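Local coordinates for blue-light-activated histidine kinase 2 (Erythrobacter litoralis HTCC2594, PDB 4R39), which is a light-sensitive sensor kinase that transfers phosphate from ATP to a protein histidine and takes part in the increased bacterial virulence seen upon exposure to light, at residues H140-R145 against E167-G172; A106-V111 against S147-L152; C177-E182 against L201-G206. All blocks are in the same frame, centred on the assembly; numbering follows the deposited sequence.

Contact 1. Residues H140-R145 against E167-G172. With ANP (phosphoaminophosphonic acid-adenylate ester), chain F.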
loop_
_atom_site.group_PDB
_atom_site.type_symbol
_atom_site.label_atom_id
_atom_site.label_comp_id
_atom_site.label_asym_id
_atom_site.label_seq_id
_atom_site.Cartn_x
_atom_site.Cartn_y
_atom_site.Cartn_z
ATOM N N HIS A 140 -15.231 1.221 3.831
ATOM C CA HIS A 140 -16.117 2.371 3.671
ATOM C C HIS A 140 -17.133 2.244 2.536
ATOM O O HIS A 140 -18.250 2.742 2.649
ATOM C CB HIS A 140 -15.286 3.636 3.446
ATOM C CG HIS A 140 -14.270 3.897 4.516
ATOM N ND1 HIS A 140 -14.612 4.106 5.835
ATOM C CD2 HIS A 140 -12.921 4.000 4.456
ATOM C CE1 HIS A 140 -13.517 4.320 6.544
ATOM N NE2 HIS A 140 -12.477 4.261 5.731
ATOM N N ALA A 141 -16.753 1.590 1.443
ATOM C CA ALA A 141 -17.561 1.630 0.226
ATOM C C ALA A 141 -18.890 0.893 0.346
ATOM O O ALA A 141 -19.782 1.102 -0.478
ATOM C CB ALA A 141 -16.777 1.082 -0.956
ATOM N N PHE A 142 -19.032 0.048 1.362
ATOM C CA PHE A 142 -20.197 -0.834 1.450
ATOM C C PHE A 142 -20.921 -0.778 2.801
ATOM O O PHE A 142 -21.563 -1.754 3.199
ATOM C CB PHE A 142 -19.768 -2.270 1.130
ATOM C CG PHE A 142 -18.922 -2.384 -0.114
ATOM C CD1 PHE A 142 -19.466 -2.131 -1.364
ATOM C CD2 PHE A 142 -17.585 -2.740 -0.035
ATOM C CE1 PHE A 142 -18.693 -2.229 -2.509
ATOM C CE2 PHE A 142 -16.808 -2.840 -1.179
ATOM C CZ PHE A 142 -17.365 -2.586 -2.417
ATOM N N SER A 143 -20.833 0.361 3.490
ATOM C CA SER A 143 -21.500 0.557 4.783
ATOM C C SER A 143 -22.973 0.173 4.734
ATOM O O SER A 143 -23.463 -0.585 5.573
ATOM C CB SER A 143 -21.406 2.022 5.214
ATOM O OG SER A 143 -20.069 2.487 5.212
ATOM N N ASP A 144 -23.663 0.713 3.738
ATOM C CA ASP A 144 -25.107 0.571 3.605
ATOM C C ASP A 144 -25.476 -0.414 2.500
ATOM O O ASP A 144 -26.636 -0.499 2.101
ATOM C CB ASP A 144 -25.718 1.938 3.295
ATOM C CG ASP A 144 -25.031 2.630 2.134
ATOM O OD1 ASP A 144 -23.835 2.352 1.902
ATOM O OD2 ASP A 144 -25.680 3.453 1.454
ATOM N N ARG A 145 -24.487 -1.157 2.015
ATOM C CA ARG A 145 -24.680 -2.068 0.890
ATOM C C ARG A 145 -24.703 -3.517 1.346
ATOM O O ARG A 145 -24.011 -3.891 2.293
ATOM C CB ARG A 145 -23.559 -1.888 -0.134
ATOM C CG ARG A 145 -23.498 -0.510 -0.758
ATOM C CD ARG A 145 -24.735 -0.237 -1.588
ATOM N NE ARG A 145 -24.726 1.107 -2.154
ATOM C CZ ARG A 145 -24.251 1.420 -3.352
ATOM N NH1 ARG A 145 -23.733 0.485 -4.144
ATOM N NH2 ARG A 145 -24.294 2.679 -3.764
ATOM N N GLU A 167 -11.000 -0.219 -7.734
ATOM C CA GLU A 167 -12.329 0.099 -8.248
ATOM C C GLU A 167 -13.428 -0.405 -7.308
ATOM O O GLU A 167 -13.405 -1.563 -6.920
ATOM C CB GLU A 167 -12.503 -0.601 -9.600
ATOM C CG GLU A 167 -12.433 0.283 -10.838
ATOM C CD GLU A 167 -12.907 -0.439 -12.093
ATOM O OE1 GLU A 167 -13.503 -1.532 -11.962
ATOM O OE2 GLU A 167 -12.688 0.087 -13.208
ATOM N N ASP A 168 -14.385 0.452 -6.957
ATOM C CA ASP A 168 -15.594 0.040 -6.229
ATOM C C ASP A 168 -16.818 0.168 -7.106
ATOM O O ASP A 168 -16.826 0.954 -8.048
ATOM C CB ASP A 168 -15.900 0.975 -5.061
ATOM C CG ASP A 168 -14.836 0.988 -4.030
ATOM O OD1 ASP A 168 -14.300 -0.096 -3.742
ATOM O OD2 ASP A 168 -14.553 2.084 -3.502
ATOM N N ASP A 169 -17.872 -0.559 -6.748
ATOM C CA ASP A 169 -19.201 -0.273 -7.272
ATOM C C ASP A 169 -20.113 0.204 -6.142
ATOM O O ASP A 169 -21.334 0.248 -6.281
ATOM C CB ASP A 169 -19.794 -1.501 -7.961
ATOM C CG ASP A 169 -20.142 -2.614 -6.990
ATOM O OD1 ASP A 169 -19.667 -2.596 -5.834
ATOM O OD2 ASP A 169 -20.889 -3.527 -7.401
ATOM N N GLY A 170 -19.499 0.578 -5.025
ATOM C CA GLY A 170 -20.237 0.880 -3.817
ATOM C C GLY A 170 -20.686 2.316 -3.648
ATOM O O GLY A 170 -21.152 2.974 -4.577
ATOM N N ARG A 171 -20.506 2.795 -2.429
ATOM C CA ARG A 171 -21.209 3.955 -1.907
ATOM C C ARG A 171 -20.682 5.281 -2.451
ATOM O O ARG A 171 -21.436 6.245 -2.589
ATOM C CB ARG A 171 -21.088 3.879 -0.387
ATOM C CG ARG A 171 -21.413 5.099 0.414
ATOM C CD ARG A 171 -20.871 4.856 1.807
ATOM N NE ARG A 171 -21.288 5.861 2.774
ATOM C CZ ARG A 171 -22.514 5.943 3.275
ATOM N NH1 ARG A 171 -23.452 5.091 2.883
ATOM N NH2 ARG A 171 -22.805 6.884 4.158
ATOM N N GLY A 172 -19.392 5.319 -2.769
ATOM C CA GLY A 172 -18.755 6.529 -3.257
ATOM C C GLY A 172 -18.176 7.356 -2.127
ATOM O O GLY A 172 -18.686 7.333 -1.011
HETATM P PG ANP F . -7.436 5.519 8.228
HETATM O O1G ANP F . -6.334 6.296 8.866
HETATM O O2G ANP F . -7.227 5.478 6.669
HETATM O O3G ANP F . -7.407 4.041 8.785
HETATM P PB ANP F . -9.794 6.668 7.216
HETATM O O1B ANP F . -11.182 7.042 7.613
HETATM O O2B ANP F . -9.872 5.456 6.237
HETATM N N3B ANP F . -8.919 6.256 8.591
HETATM P PA ANP F . -8.905 7.980 4.960
HETATM O O1A ANP F . -8.232 6.775 4.429
HETATM O O2A ANP F . -8.153 9.285 4.681
HETATM O O3A ANP F . -9.096 7.893 6.538
HETATM O "O5'" ANP F . -10.362 8.048 4.370
HETATM C "C5'" ANP F . -11.065 9.301 4.371
HETATM C "C4'" ANP F . -12.552 9.054 4.340
HETATM O "O4'" ANP F . -12.993 8.945 2.971
HETATM C "C3'" ANP F . -13.045 7.778 5.012
HETATM O "O3'" ANP F . -13.235 7.980 6.408
HETATM C "C2'" ANP F . -14.367 7.521 4.293
HETATM O "O2'" ANP F . -15.429 8.261 4.883
HETATM C "C1'" ANP F . -14.075 8.037 2.876
HETATM N N9 ANP F . -13.712 7.002 1.914
HETATM C C8 ANP F . -12.447 6.600 1.569
HETATM N N7 ANP F . -12.415 5.657 0.660
HETATM C C5 ANP F . -13.755 5.420 0.387
HETATM C C6 ANP F . -14.400 4.531 -0.494
HETATM N N6 ANP F . -13.755 3.677 -1.292
HETATM N N1 ANP F . -15.750 4.550 -0.526
HETATM C C2 ANP F . -16.401 5.403 0.271
HETATM N N3 ANP F . -15.901 6.286 1.139
HETATM C C4 ANP F . -14.563 6.245 1.149
HETATM O O HOH W 1 -22.175 -2.016 -3.922
#
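The carbonyl oxygen of A141 is gripped twice: R171 N donates to it at 2.7 Å, in the carbonyl plane and on a lone pair, and G170 CA adds a C-H...O contact. This ties the loop after helix 120-140 to the DxGxG turn (D168-G172), the G1 box of the Bergerat ATP-binding fold in this C-terminal kinase domain. R171 is extended, and its NH1 forms a salt bridge with D144 OD1 at 2.9 Å, met at the guanidinium edge with the carboxylate plane 86° to it. R145 bends at chi2 (-65°), laying one guanidinium face over the G170 carbonyl carbon; its NH1 bonds weakly to D169 O, and its NH2 is held by G207 O. On the inner side, A141 CB lies over the centre of one F142 ring face and touches D168, 3.5 Å from OD2. D168 OD2 accepts adenine N6 of the ATP analogue at 2.8 Å, and H140 NE2 donates to O2B, a beta-phosphate oxygen of the analogue, at 2.9 Å. The contact thus supplies a buried carboxylate for the adenine amine and an imidazole for the beta-phosphate, among other pocket residues, while the outer charges pair loop to turn.

Contact 2. Residues A106-V111 against S147-L152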
loop_
_atom_site.group_PDB
_atom_site.type_symbol
_atom_site.label_atom_id
_atom_site.label_comp_id
_atom_site.label_asym_id
_atom_site.label_seq_id
_atom_site.Cartn_x
_atom_site.Cartn_y
_atom_site.Cartn_z
ATOM N N ALA A 106 -20.664 -11.514 0.336
ATOM C CA ALA A 106 -21.285 -10.801 -0.780
ATOM C C ALA A 106 -20.412 -9.696 -1.382
ATOM O O ALA A 106 -20.828 -9.049 -2.347
ATOM C CB ALA A 106 -22.664 -10.249 -0.384
ATOM N N ILE A 107 -19.218 -9.481 -0.823
ATOM C CA ILE A 107 -18.251 -8.552 -1.419
ATOM C C ILE A 107 -17.166 -9.312 -2.169
ATOM O O ILE A 107 -16.354 -10.005 -1.562
ATOM C CB ILE A 107 -17.532 -7.667 -0.383
ATOM C CG1 ILE A 107 -18.526 -7.002 0.574
ATOM C CG2 ILE A 107 -16.694 -6.609 -1.104
ATOM C CD1 ILE A 107 -19.426 -5.962 -0.072
ATOM N N LYS A 108 -17.152 -9.165 -3.487
ATOM C CA LYS A 108 -16.155 -9.817 -4.319
ATOM C C LYS A 108 -14.917 -8.947 -4.459
ATOM O O LYS A 108 -15.020 -7.770 -4.811
ATOM C CB LYS A 108 -16.734 -10.094 -5.707
ATOM C CG LYS A 108 -15.782 -10.821 -6.639
ATOM C CD LYS A 108 -16.454 -11.177 -7.949
ATOM C CE LYS A 108 -16.602 -9.963 -8.847
ATOM N NZ LYS A 108 -17.278 -10.323 -10.124
ATOM N N VAL A 109 -13.751 -9.530 -4.186
ATOM C CA VAL A 109 -12.482 -8.850 -4.436
ATOM C C VAL A 109 -11.664 -9.567 -5.512
ATOM O O VAL A 109 -11.103 -10.634 -5.270
ATOM C CB VAL A 109 -11.635 -8.728 -3.163
ATOM C CG1 VAL A 109 -10.384 -7.898 -3.446
ATOM C CG2 VAL A 109 -12.454 -8.103 -2.041
ATOM N N ASN A 110 -11.604 -8.962 -6.695
ATOM C CA ASN A 110 -10.763 -9.454 -7.778
ATOM C C ASN A 110 -9.366 -8.840 -7.711
ATOM O O ASN A 110 -9.210 -7.690 -7.307
ATOM C CB ASN A 110 -11.399 -9.137 -9.134
ATOM C CG ASN A 110 -12.415 -10.178 -9.567
ATOM O OD1 ASN A 110 -12.302 -11.353 -9.228
ATOM N ND2 ASN A 110 -13.414 -9.746 -10.326
ATOM N N VAL A 111 -8.358 -9.613 -8.114
ATOM C CA VAL A 111 -6.968 -9.166 -8.067
ATOM C C VAL A 111 -6.237 -9.556 -9.342
ATOM O O VAL A 111 -6.157 -10.739 -9.673
ATOM C CB VAL A 111 -6.218 -9.793 -6.875
ATOM C CG1 VAL A 111 -4.761 -9.320 -6.843
ATOM C CG2 VAL A 111 -6.927 -9.464 -5.570
ATOM N N SER A 147 -24.231 -6.002 -1.055
ATOM C CA SER A 147 -23.258 -6.635 -1.943
ATOM C C SER A 147 -22.377 -5.580 -2.598
ATOM O O SER A 147 -22.736 -4.404 -2.651
ATOM C CB SER A 147 -23.973 -7.455 -3.018
ATOM O OG SER A 147 -24.595 -6.612 -3.970
ATOM N N GLY A 148 -21.219 -6.003 -3.095
ATOM C CA GLY A 148 -20.303 -5.088 -3.746
ATOM C C GLY A 148 -19.195 -5.801 -4.491
ATOM O O GLY A 148 -19.057 -7.025 -4.410
ATOM N N VAL A 149 -18.409 -5.024 -5.226
ATOM C CA VAL A 149 -17.254 -5.545 -5.941
ATOM C C VAL A 149 -16.086 -4.589 -5.770
ATOM O O VAL A 149 -16.244 -3.379 -5.891
ATOM C CB VAL A 149 -17.550 -5.721 -7.448
ATOM C CG1 VAL A 149 -16.313 -6.228 -8.190
ATOM C CG2 VAL A 149 -18.722 -6.671 -7.655
ATOM N N VAL A 150 -14.919 -5.142 -5.474
ATOM C CA VAL A 150 -13.682 -4.380 -5.512
ATOM C C VAL A 150 -12.753 -5.055 -6.505
ATOM O O VAL A 150 -12.652 -6.277 -6.536
ATOM C CB VAL A 150 -12.982 -4.301 -4.141
ATOM C CG1 VAL A 150 -11.768 -3.394 -4.227
ATOM C CG2 VAL A 150 -13.937 -3.785 -3.083
ATOM N N GLN A 151 -12.087 -4.255 -7.323
ATOM C CA GLN A 151 -11.104 -4.783 -8.253
ATOM C C GLN A 151 -9.781 -4.064 -8.071
ATOM O O GLN A 151 -9.719 -2.844 -8.135
ATOM C CB GLN A 151 -11.598 -4.635 -9.691
ATOM C CG GLN A 151 -13.002 -5.180 -9.897
ATOM C CD GLN A 151 -13.222 -5.722 -11.295
ATOM O OE1 GLN A 151 -13.259 -6.940 -11.503
ATOM N NE2 GLN A 151 -13.382 -4.821 -12.263
ATOM N N LEU A 152 -8.732 -4.839 -7.817
ATOM C CA LEU A 152 -7.372 -4.324 -7.788
ATOM C C LEU A 152 -6.663 -4.760 -9.064
ATOM O O LEU A 152 -6.635 -5.944 -9.381
ATOM C CB LEU A 152 -6.634 -4.842 -6.550
ATOM C CG LEU A 152 -5.119 -4.626 -6.483
ATOM C CD1 LEU A 152 -4.778 -3.151 -6.414
ATOM C CD2 LEU A 152 -4.526 -5.370 -5.291
HETATM O O HOH W 2 -16.591 -7.613 -11.645
#
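V150 N donates to K108 O at 2.7 Å in a parallel ladder at the edge of the mixed sheet of the Bergerat fold, where strand 107-113 is outermost within the chain. The ladder is completed by G148 N to A106 O, K108 N to G148 O, N110 N to V150 O and L152 N to N110 O, and the segments diverge by only 13°. Helix 120-140 lies between the two strands in sequence, a beta-alpha-beta crossover. I107, V109, V111, V150 and L152 face the helices. I107 turns CD1 back (chi2 -68°) over the backbone of G148, 3.5 Å from its N, while V109 CG2 meets V150 CB at 4.4 Å. On the other face K108 CE lies alongside V149 CG1 at 3.8 Å, and K108 NZ reaches water 2, which donates weakly to Q151 OE1. In the next shell L138, L134 and V130 of helix 120-140 and A95 of helix 87-102 pack against the helix-facing layer, and Q151 NE2 bonds weakly to E167 on the neighbouring strand. Q151 OE1 also accepts N110 ND2 at 3.0 Å, in its own carbonyl plane, with the two amide planes turned 48° apart.

Contact 3. Residues C177-E182 against L201-G206. With ANP (phosphoaminophosphonic acid-adenylate ester), chain F.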
loop_
_atom_site.group_PDB
_atom_site.type_symbol
_atom_site.label_atom_id
_atom_site.label_comp_id
_atom_site.label_asym_id
_atom_site.label_seq_id
_atom_site.Cartn_x
_atom_site.Cartn_y
_atom_site.Cartn_z
ATOM N N CYS A 177 -15.962 15.617 1.004
ATOM C CA CYS A 177 -14.618 15.083 1.207
ATOM C C CYS A 177 -13.862 14.963 -0.114
ATOM O O CYS A 177 -14.262 14.210 -1.002
ATOM C CB CYS A 177 -14.678 13.715 1.887
ATOM S SG CYS A 177 -13.066 13.115 2.448
ATOM N N ASP A 178 -12.765 15.707 -0.229
ATOM C CA ASP A 178 -11.956 15.713 -1.443
ATOM C C ASP A 178 -10.714 14.859 -1.238
ATOM O O ASP A 178 -9.582 15.349 -1.293
ATOM C CB ASP A 178 -11.554 17.140 -1.821
ATOM C CG ASP A 178 -10.850 17.210 -3.169
ATOM O OD1 ASP A 178 -11.292 16.519 -4.113
ATOM O OD2 ASP A 178 -9.848 17.950 -3.283
ATOM N N TRP A 179 -10.941 13.575 -0.995
ATOM C CA TRP A 179 -9.865 12.631 -0.740
ATOM C C TRP A 179 -8.980 12.520 -1.983
ATOM O O TRP A 179 -9.491 12.519 -3.104
ATOM C CB TRP A 179 -10.477 11.279 -0.372
ATOM C CG TRP A 179 -9.505 10.234 0.038
ATOM C CD1 TRP A 179 -9.146 9.900 1.310
ATOM C CD2 TRP A 179 -8.774 9.364 -0.830
ATOM N NE1 TRP A 179 -8.229 8.875 1.287
ATOM C CE2 TRP A 179 -7.983 8.530 -0.014
ATOM C CE3 TRP A 179 -8.705 9.211 -2.216
ATOM C CZ2 TRP A 179 -7.140 7.562 -0.539
ATOM C CZ3 TRP A 179 -7.866 8.251 -2.736
ATOM C CH2 TRP A 179 -7.096 7.436 -1.900
ATOM N N PRO A 180 -7.652 12.418 -1.799
ATOM C CA PRO A 180 -6.900 12.343 -0.540
ATOM C C PRO A 180 -6.367 13.674 -0.003
ATOM O O PRO A 180 -5.593 13.640 0.951
ATOM C CB PRO A 180 -5.730 11.436 -0.908
ATOM C CG PRO A 180 -5.454 11.775 -2.326
ATOM C CD PRO A 180 -6.792 12.103 -2.953
ATOM N N ASN A 181 -6.754 14.811 -0.575
ATOM C CA ASN A 181 -6.339 16.098 -0.016
ATOM C C ASN A 181 -6.971 16.307 1.354
ATOM O O ASN A 181 -6.367 16.902 2.246
ATOM C CB ASN A 181 -6.712 17.252 -0.942
ATOM C CG ASN A 181 -5.996 17.182 -2.272
ATOM O OD1 ASN A 181 -4.771 17.280 -2.335
ATOM N ND2 ASN A 181 -6.758 17.017 -3.347
ATOM N N GLU A 182 -8.198 15.818 1.502
ATOM C CA GLU A 182 -8.878 15.796 2.789
ATOM C C GLU A 182 -8.993 14.344 3.226
ATOM O O GLU A 182 -9.079 13.444 2.391
ATOM C CB GLU A 182 -10.277 16.405 2.682
ATOM C CG GLU A 182 -10.319 17.829 2.147
ATOM C CD GLU A 182 -11.735 18.364 2.028
ATOM O OE1 GLU A 182 -12.597 17.646 1.483
ATOM O OE2 GLU A 182 -11.989 19.502 2.482
ATOM N N LEU A 201 -1.958 10.580 -9.014
ATOM C CA LEU A 201 -3.159 9.941 -8.486
ATOM C C LEU A 201 -4.396 10.683 -8.979
ATOM O O LEU A 201 -4.388 11.908 -9.099
ATOM C CB LEU A 201 -3.121 9.922 -6.957
ATOM C CG LEU A 201 -4.192 9.089 -6.244
ATOM C CD1 LEU A 201 -3.652 8.560 -4.923
ATOM C CD2 LEU A 201 -5.459 9.899 -6.003
ATOM N N ASN A 202 -5.449 9.927 -9.276
ATOM C CA ASN A 202 -6.730 10.488 -9.696
ATOM C C ASN A 202 -7.879 9.725 -9.053
ATOM O O ASN A 202 -7.748 8.542 -8.763
ATOM C CB ASN A 202 -6.873 10.434 -11.216
ATOM C CG ASN A 202 -6.004 11.455 -11.922
ATOM O OD1 ASN A 202 -6.317 12.649 -11.943
ATOM N ND2 ASN A 202 -4.912 10.989 -12.520
ATOM N N VAL A 203 -9.003 10.406 -8.841
ATOM C CA VAL A 203 -10.155 9.808 -8.170
ATOM C C VAL A 203 -11.458 10.194 -8.852
ATOM O O VAL A 203 -11.631 11.334 -9.278
ATOM C CB VAL A 203 -10.258 10.259 -6.700
ATOM C CG1 VAL A 203 -11.292 9.411 -5.957
ATOM C CG2 VAL A 203 -8.904 10.174 -6.015
ATOM N N THR A 204 -12.376 9.238 -8.913
ATOM C CA THR A 204 -13.665 9.404 -9.573
ATOM C C THR A 204 -14.770 8.966 -8.609
ATOM O O THR A 204 -14.697 7.875 -8.052
ATOM C CB THR A 204 -13.696 8.556 -10.859
ATOM O OG1 THR A 204 -12.820 9.133 -11.836
ATOM C CG2 THR A 204 -15.099 8.457 -11.435
ATOM N N ARG A 205 -15.789 9.807 -8.426
ATOM C CA ARG A 205 -16.782 9.620 -7.360
ATOM C C ARG A 205 -18.135 9.078 -7.832
ATOM O O ARG A 205 -18.311 8.749 -9.007
ATOM C CB ARG A 205 -17.005 10.951 -6.634
ATOM C CG ARG A 205 -16.048 11.189 -5.484
ATOM C CD ARG A 205 -16.107 12.618 -4.971
ATOM N NE ARG A 205 -14.892 12.941 -4.231
ATOM C CZ ARG A 205 -13.704 13.123 -4.799
ATOM N NH1 ARG A 205 -12.648 13.407 -4.052
ATOM N NH2 ARG A 205 -13.569 13.015 -6.115
ATOM N N GLY A 206 -19.076 8.974 -6.889
ATOM C CA GLY A 206 -20.467 8.664 -7.190
ATOM C C GLY A 206 -21.025 7.448 -6.464
ATOM O O GLY A 206 -20.273 6.634 -5.935
HETATM P PG ANP F . -7.436 5.519 8.228
HETATM O O1G ANP F . -6.334 6.296 8.866
HETATM O O2G ANP F . -7.227 5.478 6.669
HETATM O O3G ANP F . -7.407 4.041 8.785
HETATM P PB ANP F . -9.794 6.668 7.216
HETATM O O1B ANP F . -11.182 7.042 7.613
HETATM O O2B ANP F . -9.872 5.456 6.237
HETATM N N3B ANP F . -8.919 6.256 8.591
HETATM P PA ANP F . -8.905 7.980 4.960
HETATM O O1A ANP F . -8.232 6.775 4.429
HETATM O O2A ANP F . -8.153 9.285 4.681
HETATM O O3A ANP F . -9.096 7.893 6.538
HETATM O "O5'" ANP F . -10.362 8.048 4.370
HETATM C "C5'" ANP F . -11.065 9.301 4.371
HETATM C "C4'" ANP F . -12.552 9.054 4.340
HETATM O "O4'" ANP F . -12.993 8.945 2.971
HETATM C "C3'" ANP F . -13.045 7.778 5.012
HETATM O "O3'" ANP F . -13.235 7.980 6.408
HETATM C "C2'" ANP F . -14.367 7.521 4.293
HETATM O "O2'" ANP F . -15.429 8.261 4.883
HETATM C "C1'" ANP F . -14.075 8.037 2.876
HETATM N N9 ANP F . -13.712 7.002 1.914
HETATM C C8 ANP F . -12.447 6.600 1.569
HETATM N N7 ANP F . -12.415 5.657 0.660
HETATM C C5 ANP F . -13.755 5.420 0.387
HETATM C C6 ANP F . -14.400 4.531 -0.494
HETATM N N6 ANP F . -13.755 3.677 -1.292
HETATM N N1 ANP F . -15.750 4.550 -0.526
HETATM C C2 ANP F . -16.401 5.403 0.271
HETATM N N3 ANP F . -15.901 6.286 1.139
HETATM C C4 ANP F . -14.563 6.245 1.149
#
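The loop that runs from the G1 box to helix 185-196, in the position of the ATP lid of histidine kinases, packs here on the edge strand 200-204 of the Bergerat sheet. W179 is central to the apolar part of the contact, its indole spanning from the nucleotide to the strand. The benzene side of the ring presents its edge to V203 CG2, which lies near the ring plane 3.9 Å from W179 CE3. At the pyrrole side W179 NE1 stands 3.4 Å from the alpha-phosphate oxygen O2A of the ATP analogue, also near the plane. CG lies opposite the backbone N (chi1 -175°), and this carries the indole away from its own backbone, toward both partners. The peptide bond to P180 is cis, which folds the proline back so that its CB sits over the centre of one indole face, 3.6 Å above it. P180 CD in turn touches L201 CD2 at 4.0 Å, the two side chains sliding past each other in opposite directions.

The polar side is less directed. D178 OD1 and R205 NH1 are 3.4 Å apart, but the oxygen lies well out of the guanidinium plane, so the attraction is one of charge without a directed N-H; R205 is also poorly ordered. R205 NE comes within 3.5 Å of C177 O, at the edge of the guanidinium. D178 is better fixed within its loop: its N donates to E182 OE1 at 2.6 Å, on the anti side of that carboxylate, and N181 ND2 reaches D178 OD2 from above the carboxylate plane. Around W179 pack S187 and V190 of helix 185-196, V133 and N136 of helix 120-140 and V212 of strand 211-217, while L201 rests on V190 and V194 and V203 touches I173.

In the fold
All three contacts reach one mixed sheet, across which they are spread: contact 2 at one edge, contact 3 at the other, their centres about 20 Å apart, and contact 1 at the end of strand 161-168 between them. Contacts 1 and 2 touch directly, D169 OD1 accepting V149 N and F142 packing on G148. Contacts 1 and 3 do not touch each other but share the nucleotide, one at adenine and the beta-phosphate, the other beside the alpha-phosphate. All three are partly buried; contacts 1 and 2 include exposed residues, whereas none of the touching residues of contact 3 is fully exposed. Contact 2 rests on regular backbone bonds, contact 1 on a turn bond and charged side chains, and contact 3 on apolar packing with a weakly directed ionic pair.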